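PDB 4N4P: acylneuraminate lyase from Mycoplasma synoviae, which is a lyase of the dihydrodipicolinate synthetase family, built on a TIM-barrel fold and assembled here from four chains. Local coordinates for residues Met14-Thr19 with Lys63-Leu68; Glu93-Ala98 with Glu126-Ala131; Glu194-Gly199 with Lys217-Ile222; Tyr212-Lys217 with Gln255-Ile260; Ala259-Arg262 with Asp267-Tyr270. All coordinates share one frame; numbering follows the deposited sequence.

Contact 1: Met14-Thr19 with Lys63-Leu68; sequences MVTPFT and KEVMKL
Thr16, which meets Val65 through its methyl group, also lays its carbonyl O over one face of the Phe18 ring, 3.3 Å above the plane and offset toward the rim. The same ring packs on Glu53, Leu57, Arg272 and Lys258, and Lys258 NZ also bonds to Thr16 O. Phe18 itself does not touch the 63-68 helix. The contact with that helix is made by three buried side chains. Thr16 CG2 stands anti to its own backbone N (chi1 -53° for OG1) and comes within 3.8 Å of Val65 CG2. The two branched side chains cross obliquely. OG1, on another branch, turns to Gly52 O, so the polar end of Thr16 is already paired. Val65 uses its second methyl as well. Its CG1, anti to the backbone N (chi1 175°), lies 4.3 Å from Met14 CE. Val65 thus offers one methyl to each of two residues of the loop. Met14 reaches it by the end of its chain and also packs on Val32 and Leu36 of helix 26-39. The segment 14-19 belongs to the loop after strand 9-12, and Val65 lies on helix 59-73 of the barrel's outer layer. Methyl meets methyl throughout, so the contact rests on van der Waals packing and exclusion of water, while the polar groups of Thr16 bond outside the two segments.

Contact 2: Glu93-Ala98 with Glu126-Ala131; sequences ELAKLA and EEISKA
Ile128 and Ala131 of helix 118-131 meet Ala95 and Lys96 of helix 88-100. The axes of the two short segments approach to 8.8 Å and cross at -38°. Ile128 brings CG2 to 4.3 Å from Ala95 CB, and it also packs on Ala108 of strand 105-108. Just before it, Glu127 turns to another chain and pairs with Lys273 of the second subunit. Ala131 closes the segment and has the largest share of the contact. Its CB lies 4.2 Å from Ala95 CB, and the small methyls let the backbones come close. Its carbonyl O takes a hydrogen bond of 2.8 Å from Lys96 NZ, in the carbonyl plane and on a lone pair. The lysine chain runs past this oxygen, with CG only 3.3 Å from Ala131 O. A bend at the last torsion (chi4 -71°) then turns NZ back onto it. Ala95 also touches Ile106, so both helices cover strand 105-108, which lies between them in the chain. This is the packing of successive outer helices in a TIM barrel.

Contact 3: Glu194-Gly199 with Lys217-Ile222; sequences EALAMG and KGANAI
Leu196 projects toward helix 212-227 as a fork, and its two methyls fit against different side chains there. CD1 is pressed 3.8 Å from Ala219 CB, where the short alanine gives a shallow place for it. CD2 rests 4.2 Å from Ile222 CG2. CG stands anti to the backbone N (chi1 -160°), and this torsion carries the fork toward Ala219 and Ile222. Ile222 answers with a bump of its own. Its CG2 fits between Leu196 CD2 and Ala197 CB, the latter 3.9 Å from Ile222 CG2. Leu196 and Ile222 lie aslant against each other, with the small Ala197 and Ala219 filling in beside them. Helices 196-201 and 212-227 follow one another on the outside of the TIM barrel, joined through strand 206-209, so this is packing between adjacent barrel helices. Tyr212 touches both Leu196 and Ala219, and Leu10 of strand 9-12 also touches Ala219. Helix 231-248 also packs here, Val234 and Thr238 on Ala197 and Leu237 on Ile222. Ala197 meets Thr201 of the third subunit as well.

Contact 4: Tyr212-Lys217 with Gln255-Ile260; sequences YNVNAK and QSLKAI
Val214 packs against Leu257 and Ile260, joining helix 212-227, which follows barrel strand 206-209, to helix 253-263 of the C-terminal helices added to the TIM barrel. The axes of the two short segments stay 9.8 Å apart and make an angle of 61°. The tight part is centred on Val214, whose CA lies 6.9 Å from Leu257 CA. Its two methyls part company. CG1 goes to Ile260, at about a right angle to that side chain, while CG2 lies 3.8 Å from Leu257 CD2. The rotation of the side chain (chi1 -58°) sends them apart, with CG1 anti to the carbonyl carbon and CG2 between that carbon and the backbone N. Asn213 is a lesser partner, and its CB comes only to 4.1 Å from Leu257 CD2. Toward the end of 212-217 the helices part. Ala216 turns to Leu10 of the barrel, and the exposed Lys217 bonds through NZ to Lys296 O. On the other segment, Lys258 points away from the contact. It is buried all the same, and its NZ pairs with Glu53 OE2 and the carbonyl O of Tyr270. Behind Ile260, Ala287 and Ile290 of helix 280-294 complete the packing. The closest approach across the contact is 3.7 Å, between Val214 CG1 and Ile260 CG2.

Contact 5: Ala259-Arg262 with Asp267-Tyr270; sequences AIMR and DAGY
Arg262 and Met261, in the helix, face a loop that doubles back beside them and carries Ala268, Gly269 and Tyr270. The backbones come closest at Arg262 and Asp267, with 5.7 Å between their CA atoms. Gly269 turns the loop with a positive phi of 69° and presents its carbonyl O to the helix. Met261 CB packs 3.6 Å from Ala268 CB. Met261 SD stays within 3.9 Å of Ala268 CB, while the end of the chain leads away; the side chain also packs on Val32 and Phe35 of helix 26-39. Arg262 starts off to one side, but a bend in its chain (chi3 -55°) swings the guanidinium over to the loop. There it lies flat on the Tyr270 ring, with centres 4.1 Å apart and planes at 19°. CE1 of the ring sits over the centre of the guanidinium, so the cation-pi contact is off-centre. Ala259 CA lies over the opposite face, toward its rim. At the edge, NH1 gives a weak, bent hydrogen bond of 2.7 Å to Gly269 O. The stack would hold the guanidinium flat between helix and loop, with the weak bond to Gly269 O adding to it, and the charge is probably eased by the pi face and the carbonyl.

The contacts share one TIM barrel and lie mostly in its outer helical layer. Contacts 1 and 2 come first along the chain. Their centres are about 19 Å apart, and helix 59-73 touches helix 88-100 between them. Contacts 3 and 4 alternate along the chain and share helix 212-227. Contacts 4 and 5 share helix 253-263, with centres about 9 Å apart. The loop 14-19 touches contacts 4 and 5, so the beginning of the barrel meets the C-terminal helices. Contact 2 lies across the chain's centre from contact 3, about 32 Å between centres. Together the five contacts link early barrel helices, late barrel helices and the C-terminal addition.

Contact 1: Met14-Thr19 with Lys63-Leu68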
# COMPACT_ATOMS: atom_id res chain seq x y z
N MET A 14 28.77 9.12 -0.10
CA MET A 14 29.61 9.70 -1.14
C MET A 14 29.17 9.29 -2.54
O MET A 14 28.90 8.14 -2.76
CB MET A 14 31.05 9.23 -0.96
CG MET A 14 32.04 10.10 -1.73
SD MET A 14 33.69 9.44 -1.62
CE MET A 14 33.65 8.15 -2.86
N VAL A 15 29.13 10.26 -3.45
CA VAL A 15 28.93 9.98 -4.87
C VAL A 15 30.20 9.34 -5.44
O VAL A 15 31.30 9.59 -4.95
CB VAL A 15 28.55 11.26 -5.65
CG1 VAL A 15 27.20 11.78 -5.14
CG2 VAL A 15 29.64 12.36 -5.52
N THR A 16 30.03 8.52 -6.47
CA THR A 16 31.17 7.92 -7.17
C THR A 16 31.43 8.62 -8.53
O THR A 16 30.62 8.50 -9.43
CB THR A 16 30.99 6.38 -7.35
OG1 THR A 16 30.70 5.77 -6.08
CG2 THR A 16 32.28 5.75 -7.92
N PRO A 17 32.55 9.35 -8.67
CA PRO A 17 32.78 10.03 -9.94
C PRO A 17 32.98 9.11 -11.14
O PRO A 17 33.77 8.16 -11.09
CB PRO A 17 34.06 10.84 -9.67
CG PRO A 17 33.94 11.14 -8.22
CD PRO A 17 33.54 9.79 -7.67
N PHE A 18 32.24 9.37 -12.21
CA PHE A 18 32.49 8.70 -13.47
C PHE A 18 32.72 9.74 -14.54
O PHE A 18 32.20 10.84 -14.45
CB PHE A 18 31.30 7.84 -13.91
CG PHE A 18 30.85 6.82 -12.90
CD1 PHE A 18 31.64 5.71 -12.60
CD2 PHE A 18 29.62 6.96 -12.27
CE1 PHE A 18 31.20 4.77 -11.68
CE2 PHE A 18 29.17 6.03 -11.36
CZ PHE A 18 29.97 4.93 -11.04
N THR A 19 33.49 9.39 -15.56
CA THR A 19 33.67 10.27 -16.72
C THR A 19 32.38 10.32 -17.50
O THR A 19 31.51 9.47 -17.32
CB THR A 19 34.81 9.76 -17.65
OG1 THR A 19 34.43 8.52 -18.21
CG2 THR A 19 36.10 9.57 -16.84
N LYS A 63 36.50 -2.30 -5.51
CA LYS A 63 37.80 -2.40 -4.85
C LYS A 63 38.63 -1.16 -5.06
O LYS A 63 39.29 -0.71 -4.14
CB LYS A 63 38.58 -3.59 -5.40
CG LYS A 63 38.02 -4.94 -5.08
CD LYS A 63 38.65 -5.88 -6.12
CE LYS A 63 38.90 -7.22 -5.55
NZ LYS A 63 39.55 -8.07 -6.61
N GLU A 64 38.62 -0.63 -6.29
CA GLU A 64 39.40 0.55 -6.60
C GLU A 64 38.87 1.75 -5.82
O GLU A 64 39.65 2.50 -5.27
CB GLU A 64 39.41 0.83 -8.13
CG GLU A 64 40.34 1.95 -8.58
CD GLU A 64 41.84 1.73 -8.29
OE1 GLU A 64 42.30 0.58 -8.09
OE2 GLU A 64 42.54 2.76 -8.24
N VAL A 65 37.55 1.92 -5.78
CA VAL A 65 36.98 3.05 -5.01
C VAL A 65 37.38 2.96 -3.54
O VAL A 65 37.75 3.97 -2.93
CB VAL A 65 35.44 3.16 -5.16
CG1 VAL A 65 34.87 4.26 -4.25
CG2 VAL A 65 35.11 3.50 -6.63
N MET A 66 37.30 1.76 -2.99
CA MET A 66 37.64 1.55 -1.58
C MET A 66 39.10 1.93 -1.31
O MET A 66 39.42 2.55 -0.28
CB MET A 66 37.38 0.12 -1.18
CG MET A 66 35.90 -0.24 -1.14
SD MET A 66 35.55 -1.98 -0.93
CE MET A 66 36.06 -2.26 0.78
N LYS A 67 39.99 1.53 -2.23
CA LYS A 67 41.42 1.86 -2.09
C LYS A 67 41.66 3.35 -2.19
O LYS A 67 42.36 3.93 -1.36
CB LYS A 67 42.25 1.13 -3.16
CG LYS A 67 42.26 -0.33 -2.95
CD LYS A 67 42.58 -1.09 -4.22
CE LYS A 67 42.74 -2.56 -3.92
NZ LYS A 67 43.79 -2.76 -2.87
N LEU A 68 41.05 3.98 -3.19
CA LEU A 68 41.27 5.39 -3.46
C LEU A 68 40.76 6.25 -2.33
O LEU A 68 41.38 7.26 -1.99
CB LEU A 68 40.61 5.81 -4.77
CG LEU A 68 41.14 5.23 -6.08
CD1 LEU A 68 40.15 5.55 -7.21
CD2 LEU A 68 42.55 5.74 -6.43

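Contact 2: Glu93-Ala98 with Glu126-Ala131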
# COMPACT_ATOMS: atom_id res chain seq x y z
N GLU A 93 34.96 -10.84 -0.08
CA GLU A 93 36.24 -10.24 -0.49
C GLU A 93 36.28 -8.74 -0.19
O GLU A 93 37.33 -8.21 0.25
CB GLU A 93 36.52 -10.48 -1.98
CG GLU A 93 36.78 -11.95 -2.34
CD GLU A 93 38.02 -12.50 -1.62
OE1 GLU A 93 39.08 -11.85 -1.69
OE2 GLU A 93 37.92 -13.58 -0.97
N LEU A 94 35.16 -8.06 -0.43
CA LEU A 94 35.09 -6.64 -0.09
C LEU A 94 35.19 -6.40 1.42
O LEU A 94 35.84 -5.46 1.84
CB LEU A 94 33.80 -6.02 -0.66
CG LEU A 94 33.70 -5.97 -2.18
CD1 LEU A 94 32.41 -5.22 -2.59
CD2 LEU A 94 34.91 -5.29 -2.81
N ALA A 95 34.55 -7.24 2.23
CA ALA A 95 34.69 -7.16 3.71
C ALA A 95 36.14 -7.32 4.13
O ALA A 95 36.64 -6.57 4.98
CB ALA A 95 33.80 -8.19 4.42
N LYS A 96 36.83 -8.27 3.52
CA LYS A 96 38.27 -8.47 3.80
C LYS A 96 39.10 -7.29 3.36
O LYS A 96 40.03 -6.88 4.08
CB LYS A 96 38.80 -9.74 3.11
CG LYS A 96 38.23 -11.01 3.67
CD LYS A 96 38.75 -12.24 2.90
CE LYS A 96 37.88 -13.48 3.11
NZ LYS A 96 37.98 -14.10 4.48
N LEU A 97 38.79 -6.72 2.19
CA LEU A 97 39.49 -5.53 1.73
C LEU A 97 39.26 -4.33 2.64
O LEU A 97 40.20 -3.60 2.93
CB LEU A 97 39.10 -5.17 0.28
CG LEU A 97 39.84 -3.98 -0.36
CD1 LEU A 97 41.36 -4.19 -0.41
CD2 LEU A 97 39.29 -3.66 -1.76
N ALA A 98 38.00 -4.11 3.06
CA ALA A 98 37.68 -3.03 3.98
C ALA A 98 38.54 -3.13 5.24
O ALA A 98 39.03 -2.13 5.75
CB ALA A 98 36.19 -3.07 4.36
N GLU A 126 25.15 -13.62 8.26
CA GLU A 126 26.05 -14.62 8.87
C GLU A 126 27.27 -14.90 7.98
O GLU A 126 28.40 -14.87 8.43
CB GLU A 126 25.31 -15.93 9.11
CG GLU A 126 24.41 -15.94 10.30
CD GLU A 126 23.96 -17.34 10.61
OE1 GLU A 126 22.96 -17.80 10.02
OE2 GLU A 126 24.60 -17.99 11.46
N GLU A 127 27.04 -15.20 6.71
CA GLU A 127 28.14 -15.47 5.80
C GLU A 127 29.11 -14.27 5.70
O GLU A 127 30.32 -14.45 5.70
CB GLU A 127 27.62 -15.84 4.42
CG GLU A 127 26.96 -17.19 4.34
CD GLU A 127 27.01 -17.75 2.94
OE1 GLU A 127 25.94 -18.12 2.41
OE2 GLU A 127 28.11 -17.82 2.35
N ILE A 128 28.59 -13.04 5.60
CA ILE A 128 29.48 -11.88 5.50
C ILE A 128 30.32 -11.74 6.78
O ILE A 128 31.50 -11.43 6.72
CB ILE A 128 28.72 -10.55 5.22
CG1 ILE A 128 27.85 -10.68 3.96
CG2 ILE A 128 29.73 -9.36 5.07
CD1 ILE A 128 26.79 -9.55 3.81
N SER A 129 29.72 -12.01 7.93
CA SER A 129 30.40 -11.87 9.23
C SER A 129 31.62 -12.77 9.38
O SER A 129 32.58 -12.40 10.03
CB SER A 129 29.42 -12.18 10.36
OG SER A 129 29.18 -13.58 10.46
N LYS A 130 31.59 -13.95 8.77
CA LYS A 130 32.72 -14.88 8.87
C LYS A 130 33.95 -14.40 8.11
O LYS A 130 35.06 -14.86 8.37
CB LYS A 130 32.31 -16.26 8.37
CG LYS A 130 31.86 -17.22 9.45
CD LYS A 130 30.41 -17.09 9.79
CE LYS A 130 29.84 -18.43 10.25
NZ LYS A 130 28.41 -18.25 10.65
N ALA A 131 33.75 -13.48 7.16
CA ALA A 131 34.83 -13.07 6.24
C ALA A 131 35.95 -12.26 6.88
O ALA A 131 37.11 -12.38 6.48
CB ALA A 131 34.24 -12.30 5.04

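Contact 3: Glu194-Gly199 with Lys217-Ile222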
# COMPACT_ATOMS: atom_id res chain seq x y z
N GLU A 194 15.65 14.14 5.82
CA GLU A 194 14.54 15.07 6.10
C GLU A 194 14.00 14.99 7.53
O GLU A 194 13.11 15.75 7.92
CB GLU A 194 13.41 14.82 5.11
CG GLU A 194 13.83 15.08 3.67
CD GLU A 194 12.92 14.39 2.65
OE1 GLU A 194 12.33 13.32 2.98
OE2 GLU A 194 12.80 14.93 1.53
N ALA A 195 14.53 14.07 8.32
CA ALA A 195 14.03 13.91 9.68
C ALA A 195 15.14 13.97 10.70
O ALA A 195 15.02 13.41 11.79
CB ALA A 195 13.26 12.60 9.80
N LEU A 196 16.23 14.65 10.33
CA LEU A 196 17.42 14.73 11.16
C LEU A 196 17.10 15.06 12.62
O LEU A 196 17.53 14.34 13.56
CB LEU A 196 18.41 15.76 10.57
CG LEU A 196 19.87 15.61 11.04
CD1 LEU A 196 20.83 16.33 10.07
CD2 LEU A 196 20.11 16.16 12.43
N ALA A 197 16.37 16.15 12.81
CA ALA A 197 16.06 16.64 14.16
C ALA A 197 15.15 15.67 14.90
O ALA A 197 15.26 15.51 16.12
CB ALA A 197 15.44 18.02 14.10
N MET A 198 14.27 14.99 14.18
CA MET A 198 13.44 13.99 14.81
C MET A 198 14.30 12.79 15.25
O MET A 198 14.09 12.24 16.34
CB MET A 198 12.26 13.66 13.90
CG MET A 198 11.12 14.78 13.95
SD MET A 198 9.94 14.32 12.76
CE MET A 198 9.00 15.85 12.54
N GLY A 199 15.27 12.41 14.41
CA GLY A 199 16.25 11.38 14.76
C GLY A 199 17.04 11.76 16.02
O GLY A 199 17.17 10.95 16.95
N LYS A 217 26.97 21.98 6.19
CA LYS A 217 26.82 23.17 7.02
C LYS A 217 25.37 23.30 7.55
O LYS A 217 25.16 23.58 8.75
CB LYS A 217 27.21 24.44 6.26
CG LYS A 217 27.14 25.71 7.10
CD LYS A 217 27.82 26.88 6.40
CE LYS A 217 26.85 27.65 5.55
NZ LYS A 217 27.44 28.98 5.19
N GLY A 218 24.41 23.12 6.66
CA GLY A 218 22.97 23.28 6.97
C GLY A 218 22.50 22.19 7.92
O GLY A 218 21.71 22.46 8.84
N ALA A 219 23.06 21.00 7.76
CA ALA A 219 22.71 19.88 8.66
C ALA A 219 23.34 20.05 10.05
O ALA A 219 22.68 19.86 11.10
CB ALA A 219 23.12 18.53 8.02
N ASN A 220 24.62 20.46 10.06
CA ASN A 220 25.28 20.76 11.32
C ASN A 220 24.60 21.88 12.07
O ASN A 220 24.56 21.85 13.30
CB ASN A 220 26.77 21.10 11.13
CG ASN A 220 27.64 19.86 11.07
OD1 ASN A 220 28.58 19.76 10.24
ND2 ASN A 220 27.34 18.91 11.93
N ALA A 221 24.02 22.84 11.34
CA ALA A 221 23.35 23.95 12.01
C ALA A 221 22.19 23.41 12.83
O ALA A 221 21.94 23.89 13.94
CB ALA A 221 22.88 25.02 10.99
N ILE A 222 21.51 22.41 12.29
CA ILE A 222 20.38 21.78 13.01
C ILE A 222 20.90 21.06 14.27
O ILE A 222 20.36 21.23 15.36
CB ILE A 222 19.60 20.79 12.11
CG1 ILE A 222 18.89 21.54 10.97
CG2 ILE A 222 18.55 20.02 12.93
CD1 ILE A 222 18.52 20.60 9.85

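Contact 4: Tyr212-Lys217 with Gln255-Ile260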
# COMPACT_ATOMS: atom_id res chain seq x y z
N TYR A 212 24.14 15.42 2.68
CA TYR A 212 25.25 16.01 3.43
C TYR A 212 26.49 16.15 2.55
O TYR A 212 27.46 16.77 2.96
CB TYR A 212 25.61 15.21 4.69
CG TYR A 212 24.39 14.82 5.51
CD1 TYR A 212 23.41 15.78 5.84
CD2 TYR A 212 24.19 13.50 5.93
CE1 TYR A 212 22.26 15.43 6.58
CE2 TYR A 212 23.04 13.13 6.66
CZ TYR A 212 22.08 14.11 6.97
OH TYR A 212 20.96 13.76 7.69
N ASN A 213 26.45 15.57 1.34
CA ASN A 213 27.54 15.76 0.38
C ASN A 213 27.83 17.24 0.11
O ASN A 213 28.98 17.62 -0.12
CB ASN A 213 27.26 15.06 -0.97
CG ASN A 213 27.58 13.56 -0.96
OD1 ASN A 213 26.67 12.70 -0.91
ND2 ASN A 213 28.85 13.24 -1.05
N VAL A 214 26.79 18.08 0.09
CA VAL A 214 26.98 19.48 -0.29
C VAL A 214 26.37 20.47 0.72
O VAL A 214 26.57 21.68 0.60
CB VAL A 214 26.48 19.78 -1.75
CG1 VAL A 214 27.22 18.88 -2.75
CG2 VAL A 214 24.94 19.58 -1.86
N ASN A 215 25.65 19.95 1.72
CA ASN A 215 25.07 20.82 2.73
C ASN A 215 25.31 20.35 4.15
O ASN A 215 24.41 20.43 5.01
CB ASN A 215 23.58 21.08 2.49
CG ASN A 215 23.11 22.33 3.18
OD1 ASN A 215 23.92 23.08 3.76
ND2 ASN A 215 21.80 22.60 3.12
N ALA A 216 26.54 19.89 4.43
CA ALA A 216 26.91 19.56 5.80
C ALA A 216 26.73 20.76 6.71
O ALA A 216 26.37 20.60 7.87
CB ALA A 216 28.38 19.03 5.87
N LYS A 217 26.97 21.98 6.19
CA LYS A 217 26.82 23.17 7.02
C LYS A 217 25.37 23.30 7.55
O LYS A 217 25.16 23.58 8.75
CB LYS A 217 27.21 24.44 6.26
CG LYS A 217 27.14 25.71 7.10
CD LYS A 217 27.82 26.88 6.40
CE LYS A 217 26.85 27.65 5.55
NZ LYS A 217 27.44 28.98 5.19
N GLN A 255 22.94 13.37 -10.06
CA GLN A 255 23.32 14.36 -11.08
C GLN A 255 23.46 15.74 -10.45
O GLN A 255 24.38 16.48 -10.81
CB GLN A 255 22.26 14.44 -12.19
CG GLN A 255 22.04 13.12 -12.96
CD GLN A 255 20.88 12.31 -12.40
OE1 GLN A 255 20.71 12.24 -11.18
NE2 GLN A 255 20.08 11.69 -13.29
N SER A 256 22.55 16.07 -9.54
CA SER A 256 22.56 17.37 -8.88
C SER A 256 23.72 17.50 -7.91
O SER A 256 24.41 18.54 -7.89
CB SER A 256 21.25 17.57 -8.11
OG SER A 256 20.16 17.64 -9.01
N LEU A 257 23.95 16.47 -7.11
CA LEU A 257 25.10 16.50 -6.19
C LEU A 257 26.41 16.66 -6.98
O LEU A 257 27.27 17.47 -6.63
CB LEU A 257 25.17 15.23 -5.32
CG LEU A 257 24.02 15.05 -4.31
CD1 LEU A 257 24.15 13.64 -3.63
CD2 LEU A 257 24.05 16.16 -3.28
N LYS A 258 26.55 15.89 -8.05
CA LYS A 258 27.78 15.95 -8.84
C LYS A 258 27.94 17.32 -9.49
O LYS A 258 29.02 17.91 -9.44
CB LYS A 258 27.84 14.81 -9.87
CG LYS A 258 28.24 13.47 -9.20
CD LYS A 258 28.06 12.29 -10.13
CE LYS A 258 28.41 10.99 -9.39
NZ LYS A 258 28.51 9.75 -10.30
N ALA A 259 26.85 17.87 -10.02
CA ALA A 259 26.88 19.20 -10.62
C ALA A 259 27.27 20.30 -9.64
O ALA A 259 28.02 21.24 -9.98
CB ALA A 259 25.54 19.53 -11.27
N ILE A 260 26.76 20.18 -8.42
CA ILE A 260 27.11 21.14 -7.36
C ILE A 260 28.59 21.05 -7.05
O ILE A 260 29.27 22.07 -6.96
CB ILE A 260 26.21 20.99 -6.12
CG1 ILE A 260 24.77 21.40 -6.50
CG2 ILE A 260 26.75 21.84 -4.94
CD1 ILE A 260 23.69 20.93 -5.48

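Contact 5: Ala259-Arg262 with Asp267-Tyr270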
# COMPACT_ATOMS: atom_id res chain seq x y z
N ALA A 259 26.85 17.87 -10.02
CA ALA A 259 26.88 19.20 -10.62
C ALA A 259 27.27 20.30 -9.64
O ALA A 259 28.02 21.24 -9.98
CB ALA A 259 25.54 19.53 -11.27
N ILE A 260 26.76 20.18 -8.42
CA ILE A 260 27.11 21.14 -7.36
C ILE A 260 28.59 21.05 -7.05
O ILE A 260 29.27 22.07 -6.96
CB ILE A 260 26.21 20.99 -6.12
CG1 ILE A 260 24.77 21.40 -6.50
CG2 ILE A 260 26.75 21.84 -4.94
CD1 ILE A 260 23.69 20.93 -5.48
N MET A 261 29.09 19.83 -6.91
CA MET A 261 30.52 19.65 -6.69
C MET A 261 31.33 20.24 -7.84
O MET A 261 32.28 20.99 -7.57
CB MET A 261 30.86 18.19 -6.45
CG MET A 261 30.34 17.72 -5.11
SD MET A 261 30.95 16.07 -4.79
CE MET A 261 30.00 15.58 -3.34
N ARG A 262 30.95 19.93 -9.08
CA ARG A 262 31.66 20.48 -10.25
C ARG A 262 31.68 22.00 -10.24
O ARG A 262 32.71 22.62 -10.54
CB ARG A 262 31.04 20.00 -11.57
CG ARG A 262 31.24 18.51 -11.81
CD ARG A 262 31.01 18.19 -13.29
NE ARG A 262 29.71 18.64 -13.77
CZ ARG A 262 28.57 17.96 -13.64
NH1 ARG A 262 28.53 16.79 -12.98
NH2 ARG A 262 27.45 18.47 -14.13
N ASP A 267 36.22 17.74 -9.32
CA ASP A 267 36.10 16.88 -10.49
C ASP A 267 35.24 15.65 -10.16
O ASP A 267 35.70 14.50 -10.23
CB ASP A 267 37.51 16.48 -10.95
CG ASP A 267 37.57 16.02 -12.41
OD1 ASP A 267 36.57 16.08 -13.15
OD2 ASP A 267 38.69 15.60 -12.82
N ALA A 268 33.97 15.89 -9.83
CA ALA A 268 33.06 14.86 -9.38
C ALA A 268 32.44 14.01 -10.48
O ALA A 268 31.79 13.00 -10.21
CB ALA A 268 31.94 15.48 -8.51
N GLY A 269 32.61 14.45 -11.74
CA GLY A 269 32.16 13.65 -12.88
C GLY A 269 30.66 13.54 -13.03
O GLY A 269 29.92 14.45 -12.65
N TYR A 270 30.22 12.44 -13.63
CA TYR A 270 28.82 12.23 -14.01
C TYR A 270 28.28 10.92 -13.48
O TYR A 270 29.04 10.06 -13.01
CB TYR A 270 28.66 12.33 -15.55
CG TYR A 270 29.06 13.72 -16.04
CD1 TYR A 270 28.10 14.70 -16.23
CD2 TYR A 270 30.41 14.07 -16.20
CE1 TYR A 270 28.45 15.99 -16.62
CE2 TYR A 270 30.77 15.36 -16.59
CZ TYR A 270 29.78 16.31 -16.80
OH TYR A 270 30.13 17.58 -17.19